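Flagellar hook protein FlgE (PDB 5AY6) forms the flagellar hook, the curved universal joint that probably passes motor torque to the filament, and is represented here by a 32 kDa fragment. Local coordinates at residues V39-N44 with A117-N122; I97-A102 with T111-A116; A242-S247 with E276-I281. One frame throughout, in Å; residues are numbered along the deposited sequence.

Interactions 1 and 2 lie side by side in the part of the fragment that matches the third domain of FlgE, their centres about 11 Å apart. The small antiparallel sheet of strands 111-113 and 120-122 joins them: Thr119 O lies 2.8 Å from Ile114 N and Val121 N 3.1 Å from Thr112 O, both probable hydrogen bonds. One contact thus fixes this ribbon to the turn after strand 24-39, the other to the end of strand 92-99. Interaction 3 belongs to the D2 family region on the other side of the chain's centre, with about 43 Å between its nearest atoms and those of interaction 1, and about 35 Å to interaction 2.

Interaction 1: residues V39-N44 with A117-N122; sequences VDSATN and AGTTVN
Ser41 and Thr120 grip each other through two hydrogen bonds that run in opposite directions. Ser41 OG accepts from Thr120 N at 2.9 Å in an almost straight bond (172°), while Ser41 N donates to Thr120 O. The hydroxyl can take part because chi1 of 55° sets OG between the backbone N and the carbonyl carbon of its own residue. The Thr119 methyl sits over one face of the Asp40 carboxylate, CG2 being 3.5 Å from Asp40 CG, and the same methyl also touches Ser41 OG. From the other direction along the strand, Val121 CG1 packs on Asp40 CB at 3.7 Å. Segment 39-44 contains a type I beta turn, Asp40 to Thr43, that connects the antiparallel neighbours 24-39 and 45-53 as a beta hairpin, and Asp40 OD1 closes an Asx turn inside it by accepting from Ala42 N at 2.8 Å. Asn44 N reaches the same oxygen from the opposite face of the carboxylate plane, and OD2 is hydrogen-bonded to His46 NE2. An alanine in place of Asp40 is likely to leave the amides of Ala42 and Asn44 and the His46 ring without their acceptors, and to open a gap beside the Thr119 methyl. A water extends the contact toward Asn122, donating to Val39 O and accepting from Asn122 N at 2.9 Å.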
loop_
_atom_site.group_PDB
_atom_site.type_symbol
_atom_site.label_atom_id
_atom_site.label_comp_id
_atom_site.label_asym_id
_atom_site.label_seq_id
_atom_site.Cartn_x
_atom_site.Cartn_y
_atom_site.Cartn_z
ATOM N N VAL A 39 -19.478 -23.412 11.965
ATOM C CA VAL A 39 -20.919 -23.623 11.850
ATOM C C VAL A 39 -21.654 -22.300 11.661
ATOM O O VAL A 39 -21.454 -21.361 12.435
ATOM C CB VAL A 39 -21.476 -24.342 13.091
ATOM C CG1 VAL A 39 -22.984 -24.522 12.976
ATOM C CG2 VAL A 39 -20.785 -25.684 13.272
ATOM N N ASP A 40 -22.493 -22.218 10.629
ATOM C CA ASP A 40 -23.258 -21.000 10.384
ATOM C C ASP A 40 -24.597 -21.052 11.109
ATOM O O ASP A 40 -24.941 -22.065 11.718
ATOM C CB ASP A 40 -23.462 -20.749 8.878
ATOM C CG ASP A 40 -24.236 -21.863 8.169
ATOM O OD1 ASP A 40 -25.122 -22.500 8.777
ATOM O OD2 ASP A 40 -23.966 -22.088 6.970
ATOM N N SER A 41 -25.355 -19.964 11.025
ATOM C CA SER A 41 -26.609 -19.848 11.760
ATOM C C SER A 41 -27.673 -20.834 11.267
ATOM O O SER A 41 -28.708 -21.003 11.910
ATOM C CB SER A 41 -27.138 -18.413 11.675
ATOM O OG SER A 41 -27.268 -17.983 10.328
ATOM N N ALA A 42 -27.410 -21.486 10.138
ATOM C CA ALA A 42 -28.309 -22.510 9.606
ATOM C C ALA A 42 -27.784 -23.916 9.902
ATOM O O ALA A 42 -28.179 -24.883 9.245
ATOM C CB ALA A 42 -28.501 -22.324 8.109
ATOM N N THR A 43 -26.891 -24.003 10.889
ATOM C CA THR A 43 -26.280 -25.253 11.367
ATOM C C THR A 43 -25.396 -25.960 10.333
ATOM O O THR A 43 -25.001 -27.107 10.535
ATOM C CB THR A 43 -27.346 -26.266 11.862
ATOM O OG1 THR A 43 -28.028 -26.848 10.742
ATOM C CG2 THR A 43 -28.351 -25.591 12.783
ATOM N N ASN A 44 -25.073 -25.278 9.240
ATOM C CA ASN A 44 -24.179 -25.844 8.238
ATOM C C ASN A 44 -22.722 -25.521 8.553
ATOM O O ASN A 44 -22.405 -24.396 8.940
ATOM C CB ASN A 44 -24.545 -25.333 6.844
ATOM C CG ASN A 44 -25.951 -25.725 6.435
ATOM O OD1 ASN A 44 -26.414 -26.824 6.741
ATOM N ND2 ASN A 44 -26.641 -24.822 5.746
ATOM N N ALA A 117 -29.502 -14.515 1.760
ATOM C CA ALA A 117 -30.596 -15.031 2.569
ATOM C C ALA A 117 -30.428 -14.618 4.031
ATOM O O ALA A 117 -31.391 -14.611 4.799
ATOM C CB ALA A 117 -30.680 -16.539 2.444
ATOM N N GLY A 118 -29.202 -14.279 4.414
ATOM C CA GLY A 118 -28.952 -13.734 5.736
ATOM C C GLY A 118 -28.321 -14.689 6.730
ATOM O O GLY A 118 -28.248 -14.398 7.927
ATOM N N THR A 119 -27.869 -15.835 6.239
ATOM C CA THR A 119 -27.129 -16.776 7.069
ATOM C C THR A 119 -25.814 -16.136 7.508
ATOM O O THR A 119 -25.148 -15.464 6.718
ATOM C CB THR A 119 -26.849 -18.092 6.313
ATOM O OG1 THR A 119 -28.083 -18.654 5.846
ATOM C CG2 THR A 119 -26.161 -19.095 7.217
ATOM N N THR A 120 -25.445 -16.329 8.771
ATOM C CA THR A 120 -24.242 -15.695 9.298
ATOM C C THR A 120 -23.253 -16.699 9.875
ATOM O O THR A 120 -23.609 -17.838 10.172
ATOM C CB THR A 120 -24.580 -14.655 10.401
ATOM O OG1 THR A 120 -25.247 -15.300 11.497
ATOM C CG2 THR A 120 -25.459 -13.543 9.849
ATOM N N VAL A 121 -22.002 -16.265 10.013
ATOM C CA VAL A 121 -21.026 -16.976 10.829
ATOM C C VAL A 121 -20.457 -16.002 11.850
ATOM O O VAL A 121 -20.541 -14.781 11.673
ATOM C CB VAL A 121 -19.879 -17.592 9.989
ATOM C CG1 VAL A 121 -20.427 -18.599 8.985
ATOM C CG2 VAL A 121 -19.090 -16.501 9.281
ATOM N N ASN A 122 -19.890 -16.539 12.925
ATOM C CA ASN A 122 -19.301 -15.698 13.956
ATOM C C ASN A 122 -17.891 -15.251 13.591
ATOM O O ASN A 122 -17.048 -16.071 13.217
ATOM C CB ASN A 122 -19.294 -16.437 15.297
ATOM C CG ASN A 122 -20.694 -16.711 15.813
ATOM O OD1 ASN A 122 -21.637 -15.984 15.494
ATOM N ND2 ASN A 122 -20.838 -17.762 16.608
HETATM O O HOH W 1 -19.611 -19.403 13.137
#

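Interaction 2: residues I97-A102 with T111-A116; sequences IDYKGA and TTRINA
A side-on salt bridge ties the end of strand 92-99, the last strand of a five-stranded antiparallel sheet, to strand 111-113: Arg113 grips Asp98 with two nitrogens, one to each carboxylate oxygen. NE donates to Asp98 OD1 at 2.8 Å, tilted slightly from the guanidinium plane, and NH2 meets Asp98 OD2 in that plane with a nearly straight bond (175°). Both oxygens use their syn lone pairs, and the two flat groups are nearly coplanar. Asp98 OD1 also accepts from Tyr99 N, above the carboxylate plane, while OD2 has a second donor in Thr106 N, so the carboxylate is held from several directions. Tyr99 begins the type II beta turn that ends at Ala102, and its ring is packed on both faces. Ala116 CA makes a CH-pi contact over one face, 3.7 Å from the ring centroid, and Ala102 CB sits over the centre of the other. Arg113 comes to the ring's edge: Tyr99 CE2 lies 3.5 Å from Arg113 CZ, over the guanidinium face, with the two planes 68° apart. Further back along the strands Ile97 CG2 touches Thr112 OG1 at 3.2 Å; chi1 of -178°, anti to the backbone N, turns this oxygen toward Ile97. A water 2.8 Å from Ile97 O accepts from Arg113 N.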
loop_
_atom_site.group_PDB
_atom_site.type_symbol
_atom_site.label_atom_id
_atom_site.label_comp_id
_atom_site.label_asym_id
_atom_site.label_seq_id
_atom_site.Cartn_x
_atom_site.Cartn_y
_atom_site.Cartn_z
ATOM N N ILE A 97 -17.581 -6.196 7.057
ATOM C CA ILE A 97 -17.623 -7.500 6.401
ATOM C C ILE A 97 -19.065 -7.929 6.197
ATOM O O ILE A 97 -19.863 -7.947 7.135
ATOM C CB ILE A 97 -16.876 -8.584 7.207
ATOM C CG1 ILE A 97 -15.451 -8.136 7.528
ATOM C CG2 ILE A 97 -16.840 -9.899 6.434
ATOM C CD1 ILE A 97 -14.688 -9.128 8.395
ATOM N N ASP A 98 -19.396 -8.264 4.958
ATOM C CA ASP A 98 -20.747 -8.656 4.584
ATOM C C ASP A 98 -20.619 -9.616 3.404
ATOM O O ASP A 98 -19.529 -9.751 2.847
ATOM C CB ASP A 98 -21.582 -7.426 4.215
ATOM C CG ASP A 98 -23.073 -7.651 4.378
ATOM O OD1 ASP A 98 -23.495 -8.801 4.629
ATOM O OD2 ASP A 98 -23.826 -6.663 4.255
ATOM N N TYR A 99 -21.706 -10.280 3.019
ATOM C CA TYR A 99 -21.625 -11.231 1.910
ATOM C C TYR A 99 -21.243 -10.493 0.627
ATOM O O TYR A 99 -21.551 -9.311 0.474
ATOM C CB TYR A 99 -22.941 -12.012 1.747
ATOM C CG TYR A 99 -24.132 -11.242 1.199
ATOM C CD1 TYR A 99 -24.326 -11.102 -0.173
ATOM C CD2 TYR A 99 -25.087 -10.699 2.051
ATOM C CE1 TYR A 99 -25.420 -10.416 -0.680
ATOM C CE2 TYR A 99 -26.188 -10.014 1.553
ATOM C CZ TYR A 99 -26.349 -9.875 0.187
ATOM O OH TYR A 99 -27.439 -9.196 -0.316
ATOM N N LYS A 100 -20.546 -11.175 -0.280
ATOM C CA LYS A 100 -20.064 -10.524 -1.501
ATOM C C LYS A 100 -21.203 -10.023 -2.385
ATOM O O LYS A 100 -22.064 -10.799 -2.808
ATOM C CB LYS A 100 -19.174 -11.470 -2.315
ATOM C CG LYS A 100 -18.658 -10.842 -3.611
ATOM C CD LYS A 100 -17.683 -11.752 -4.336
ATOM C CE LYS A 100 -18.344 -13.052 -4.753
ATOM N NZ LYS A 100 -17.372 -13.991 -5.378
ATOM N N GLY A 101 -21.192 -8.722 -2.662
ATOM C CA GLY A 101 -22.180 -8.105 -3.529
ATOM C C GLY A 101 -23.305 -7.447 -2.755
ATOM O O GLY A 101 -24.222 -6.877 -3.344
ATOM N N ALA A 102 -23.224 -7.521 -1.430
ATOM C CA ALA A 102 -24.283 -7.023 -0.562
ATOM C C ALA A 102 -24.463 -5.519 -0.708
ATOM O O ALA A 102 -23.497 -4.774 -0.893
ATOM C CB ALA A 102 -23.993 -7.376 0.884
ATOM N N THR A 111 -20.754 -10.798 13.813
ATOM C CA THR A 111 -20.983 -11.708 12.690
ATOM C C THR A 111 -20.694 -11.097 11.321
ATOM O O THR A 111 -20.454 -9.892 11.192
ATOM C CB THR A 111 -22.448 -12.215 12.658
ATOM O OG1 THR A 111 -23.337 -11.121 12.382
ATOM C CG2 THR A 111 -22.835 -12.875 13.973
ATOM N N THR A 112 -20.705 -11.953 10.302
ATOM C CA THR A 112 -20.866 -11.510 8.923
ATOM C C THR A 112 -21.899 -12.395 8.245
ATOM O O THR A 112 -22.002 -13.586 8.551
ATOM C CB THR A 112 -19.553 -11.556 8.112
ATOM O OG1 THR A 112 -19.796 -11.057 6.790
ATOM C CG2 THR A 112 -19.019 -12.982 8.005
ATOM N N ARG A 113 -22.676 -11.815 7.338
ATOM C CA ARG A 113 -23.537 -12.623 6.480
ATOM C C ARG A 113 -22.653 -13.386 5.503
ATOM O O ARG A 113 -21.578 -12.905 5.139
ATOM C CB ARG A 113 -24.551 -11.751 5.729
ATOM C CG ARG A 113 -25.567 -11.062 6.631
ATOM C CD ARG A 113 -26.681 -10.381 5.832
ATOM N NE ARG A 113 -26.237 -9.159 5.164
ATOM C CZ ARG A 113 -27.042 -8.341 4.490
ATOM N NH1 ARG A 113 -28.336 -8.614 4.397
ATOM N NH2 ARG A 113 -26.558 -7.248 3.911
ATOM N N ILE A 114 -23.087 -14.576 5.092
ATOM C CA ILE A 114 -22.351 -15.333 4.083
ATOM C C ILE A 114 -23.197 -15.569 2.831
ATOM O O ILE A 114 -22.713 -16.118 1.841
ATOM C CB ILE A 114 -21.858 -16.692 4.627
ATOM C CG1 ILE A 114 -23.039 -17.555 5.078
ATOM C CG2 ILE A 114 -20.870 -16.479 5.769
ATOM C CD1 ILE A 114 -22.632 -18.915 5.615
ATOM N N ASN A 115 -24.460 -15.157 2.879
ATOM C CA ASN A 115 -25.310 -15.150 1.690
ATOM C C ASN A 115 -26.425 -14.108 1.817
ATOM O O ASN A 115 -26.653 -13.567 2.899
ATOM C CB ASN A 115 -25.897 -16.546 1.422
ATOM C CG ASN A 115 -26.740 -17.070 2.571
ATOM O OD1 ASN A 115 -27.538 -16.344 3.161
ATOM N ND2 ASN A 115 -26.573 -18.352 2.885
ATOM N N ALA A 116 -27.113 -13.830 0.712
ATOM C CA ALA A 116 -28.152 -12.801 0.698
ATOM C C ALA A 116 -29.357 -13.213 1.537
ATOM O O ALA A 116 -30.137 -12.368 1.979
ATOM C CB ALA A 116 -28.581 -12.499 -0.730
HETATM O O HOH W 2 -19.401 -7.828 9.862
HETATM O O HOH W 3 -22.537 -8.616 7.699
#

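Interaction 3: residues A242-S247 with E276-I281; sequences AITIKS and EQEVQI
Ile243 and Val279 form a hydrogen-bonded antiparallel pair, with Val279 N donating to Ile243 O at 2.8 Å and Ile243 N to Val279 O at 3.0 Å. Ile245 and Gln277 repeat the pattern, so four backbone bonds zip strand 242-245, an outer strand of a four-stranded mixed sheet in the D2 family region, to the start of strand 277-291. The axes of the two strand pieces are 4.6 Å apart and run at 168°.

Side chains sort by face. Ile243, Ile245, Gln277 and Val279 share one buried face; the Ile281 CD1 methyl lies against Ile243, 3.7 Å from its CD1, the two side chains crossing at an angle. Leu173 of strand 167-174 touches Gln277 and Val279 there, Trp268 packs on Ile245 and Gln277, and Gln277 NE2 donates a hydrogen bond to Ser174 O. On the face of Ala242, Thr244 and Glu278, the Thr244 hydroxyl rests against the aliphatic stem of Glu278, OG1 lying 3.5 Å from CG. Thr244 CG2, anti to its own backbone N, turns instead to Glu276 CG at 3.8 Å.

Beyond the strand end Lys246 and Glu276 lie alongside each other, pointing the same way. Lys246, bent at chi2 and chi3, also makes a cation-pi contact with Tyr250. Its NZ meets Glu276 OE1 at 3.0 Å from above the carboxylate plane, and the same oxygen accepts a hydrogen bond from a water that Ser247 N holds in turn.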
loop_
_atom_site.group_PDB
_atom_site.type_symbol
_atom_site.label_atom_id
_atom_site.label_comp_id
_atom_site.label_asym_id
_atom_site.label_seq_id
_atom_site.Cartn_x
_atom_site.Cartn_y
_atom_site.Cartn_z
ATOM N N ALA A 242 4.698 15.743 -10.569
ATOM C CA ALA A 242 6.052 16.144 -10.218
ATOM C C ALA A 242 6.322 15.924 -8.735
ATOM O O ALA A 242 5.398 15.717 -7.951
ATOM C CB ALA A 242 6.279 17.605 -10.584
ATOM N N ILE A 243 7.599 15.943 -8.365
ATOM C CA ILE A 243 7.990 16.008 -6.963
ATOM C C ILE A 243 8.941 17.174 -6.774
ATOM O O ILE A 243 9.613 17.593 -7.720
ATOM C CB ILE A 243 8.678 14.713 -6.478
ATOM C CG1 ILE A 243 9.876 14.382 -7.368
ATOM C CG2 ILE A 243 7.695 13.550 -6.445
ATOM C CD1 ILE A 243 10.666 13.180 -6.907
ATOM N N THR A 244 8.981 17.713 -5.558
ATOM C CA THR A 244 9.975 18.717 -5.205
ATOM C C THR A 244 10.747 18.260 -3.974
ATOM O O THR A 244 10.159 17.989 -2.931
ATOM C CB THR A 244 9.341 20.100 -4.917
ATOM O OG1 THR A 244 8.647 20.570 -6.079
ATOM C CG2 THR A 244 10.416 21.112 -4.545
ATOM N N ILE A 245 12.063 18.154 -4.109
ATOM C CA ILE A 245 12.932 17.885 -2.971
ATOM C C ILE A 245 13.599 19.200 -2.586
ATOM O O ILE A 245 14.233 19.840 -3.422
ATOM C CB ILE A 245 13.992 16.815 -3.294
ATOM C CG1 ILE A 245 13.314 15.524 -3.754
ATOM C CG2 ILE A 245 14.865 16.554 -2.075
ATOM C CD1 ILE A 245 14.278 14.423 -4.140
ATOM N N LYS A 246 13.435 19.619 -1.334
ATOM C CA LYS A 246 13.922 20.934 -0.930
ATOM C C LYS A 246 15.431 20.953 -0.798
ATOM O O LYS A 246 16.060 19.909 -0.622
ATOM C CB LYS A 246 13.272 21.374 0.384
ATOM C CG LYS A 246 11.758 21.311 0.364
ATOM C CD LYS A 246 11.161 22.176 -0.740
ATOM C CE LYS A 246 10.944 23.606 -0.267
ATOM N NZ LYS A 246 10.263 24.432 -1.306
ATOM N N SER A 247 15.993 22.156 -0.888
ATOM C CA SER A 247 17.423 22.390 -0.789
ATOM C C SER A 247 18.009 21.834 0.497
ATOM O O SER A 247 17.310 21.702 1.500
ATOM C CB SER A 247 17.705 23.896 -0.867
ATOM O OG SER A 247 19.081 24.185 -0.700
ATOM N N GLU A 276 17.398 22.948 -4.218
ATOM C CA GLU A 276 16.058 22.426 -4.411
ATOM C C GLU A 276 15.959 21.790 -5.787
ATOM O O GLU A 276 16.493 22.322 -6.763
ATOM C CB GLU A 276 15.022 23.538 -4.259
ATOM C CG GLU A 276 13.620 23.159 -4.691
ATOM C CD GLU A 276 12.618 24.248 -4.371
ATOM O OE1 GLU A 276 12.618 24.715 -3.216
ATOM O OE2 GLU A 276 11.840 24.640 -5.268
ATOM N N GLN A 277 15.294 20.645 -5.862
ATOM C CA GLN A 277 15.176 19.928 -7.120
ATOM C C GLN A 277 13.734 19.537 -7.413
ATOM O O GLN A 277 13.231 18.537 -6.904
ATOM C CB GLN A 277 16.071 18.690 -7.111
ATOM C CG GLN A 277 16.166 17.987 -8.463
ATOM C CD GLN A 277 17.584 17.566 -8.815
ATOM O OE1 GLN A 277 18.481 17.574 -7.968
ATOM N NE2 GLN A 277 17.793 17.204 -10.079
ATOM N N GLU A 278 13.078 20.341 -8.242
ATOM C CA GLU A 278 11.731 20.045 -8.708
ATOM C C GLU A 278 11.839 19.242 -9.996
ATOM O O GLU A 278 12.474 19.679 -10.953
ATOM C CB GLU A 278 10.940 21.335 -8.930
ATOM C CG GLU A 278 9.508 21.139 -9.393
ATOM C CD GLU A 278 8.774 22.455 -9.570
ATOM O OE1 GLU A 278 9.411 23.521 -9.417
ATOM O OE2 GLU A 278 7.562 22.426 -9.868
ATOM N N VAL A 279 11.246 18.053 -10.002
ATOM C CA VAL A 279 11.356 17.152 -11.143
ATOM C C VAL A 279 9.995 16.656 -11.622
ATOM O O VAL A 279 9.252 16.016 -10.881
ATOM C CB VAL A 279 12.227 15.925 -10.814
ATOM C CG1 VAL A 279 12.586 15.188 -12.089
ATOM C CG2 VAL A 279 13.488 16.337 -10.086
ATOM N N GLN A 280 9.667 16.958 -12.871
ATOM C CA GLN A 280 8.488 16.376 -13.480
ATOM C C GLN A 280 8.744 14.892 -13.728
ATOM O O GLN A 280 9.794 14.514 -14.249
ATOM C CB GLN A 280 8.135 17.086 -14.789
ATOM C CG GLN A 280 7.020 16.403 -15.554
ATOM C CD GLN A 280 6.557 17.198 -16.751
ATOM O OE1 GLN A 280 6.915 18.365 -16.911
ATOM N NE2 GLN A 280 5.747 16.572 -17.598
ATOM N N ILE A 281 7.793 14.051 -13.343
ATOM C CA ILE A 281 7.929 12.618 -13.567
ATOM C C ILE A 281 6.778 12.137 -14.431
ATOM O O ILE A 281 5.638 12.031 -13.978
ATOM C CB ILE A 281 7.976 11.839 -12.240
ATOM C CG1 ILE A 281 9.198 12.288 -11.432
ATOM C CG2 ILE A 281 8.017 10.334 -12.504
ATOM C CD1 ILE A 281 9.277 11.700 -10.047
HETATM O O HOH W 4 14.103 24.479 -1.047
#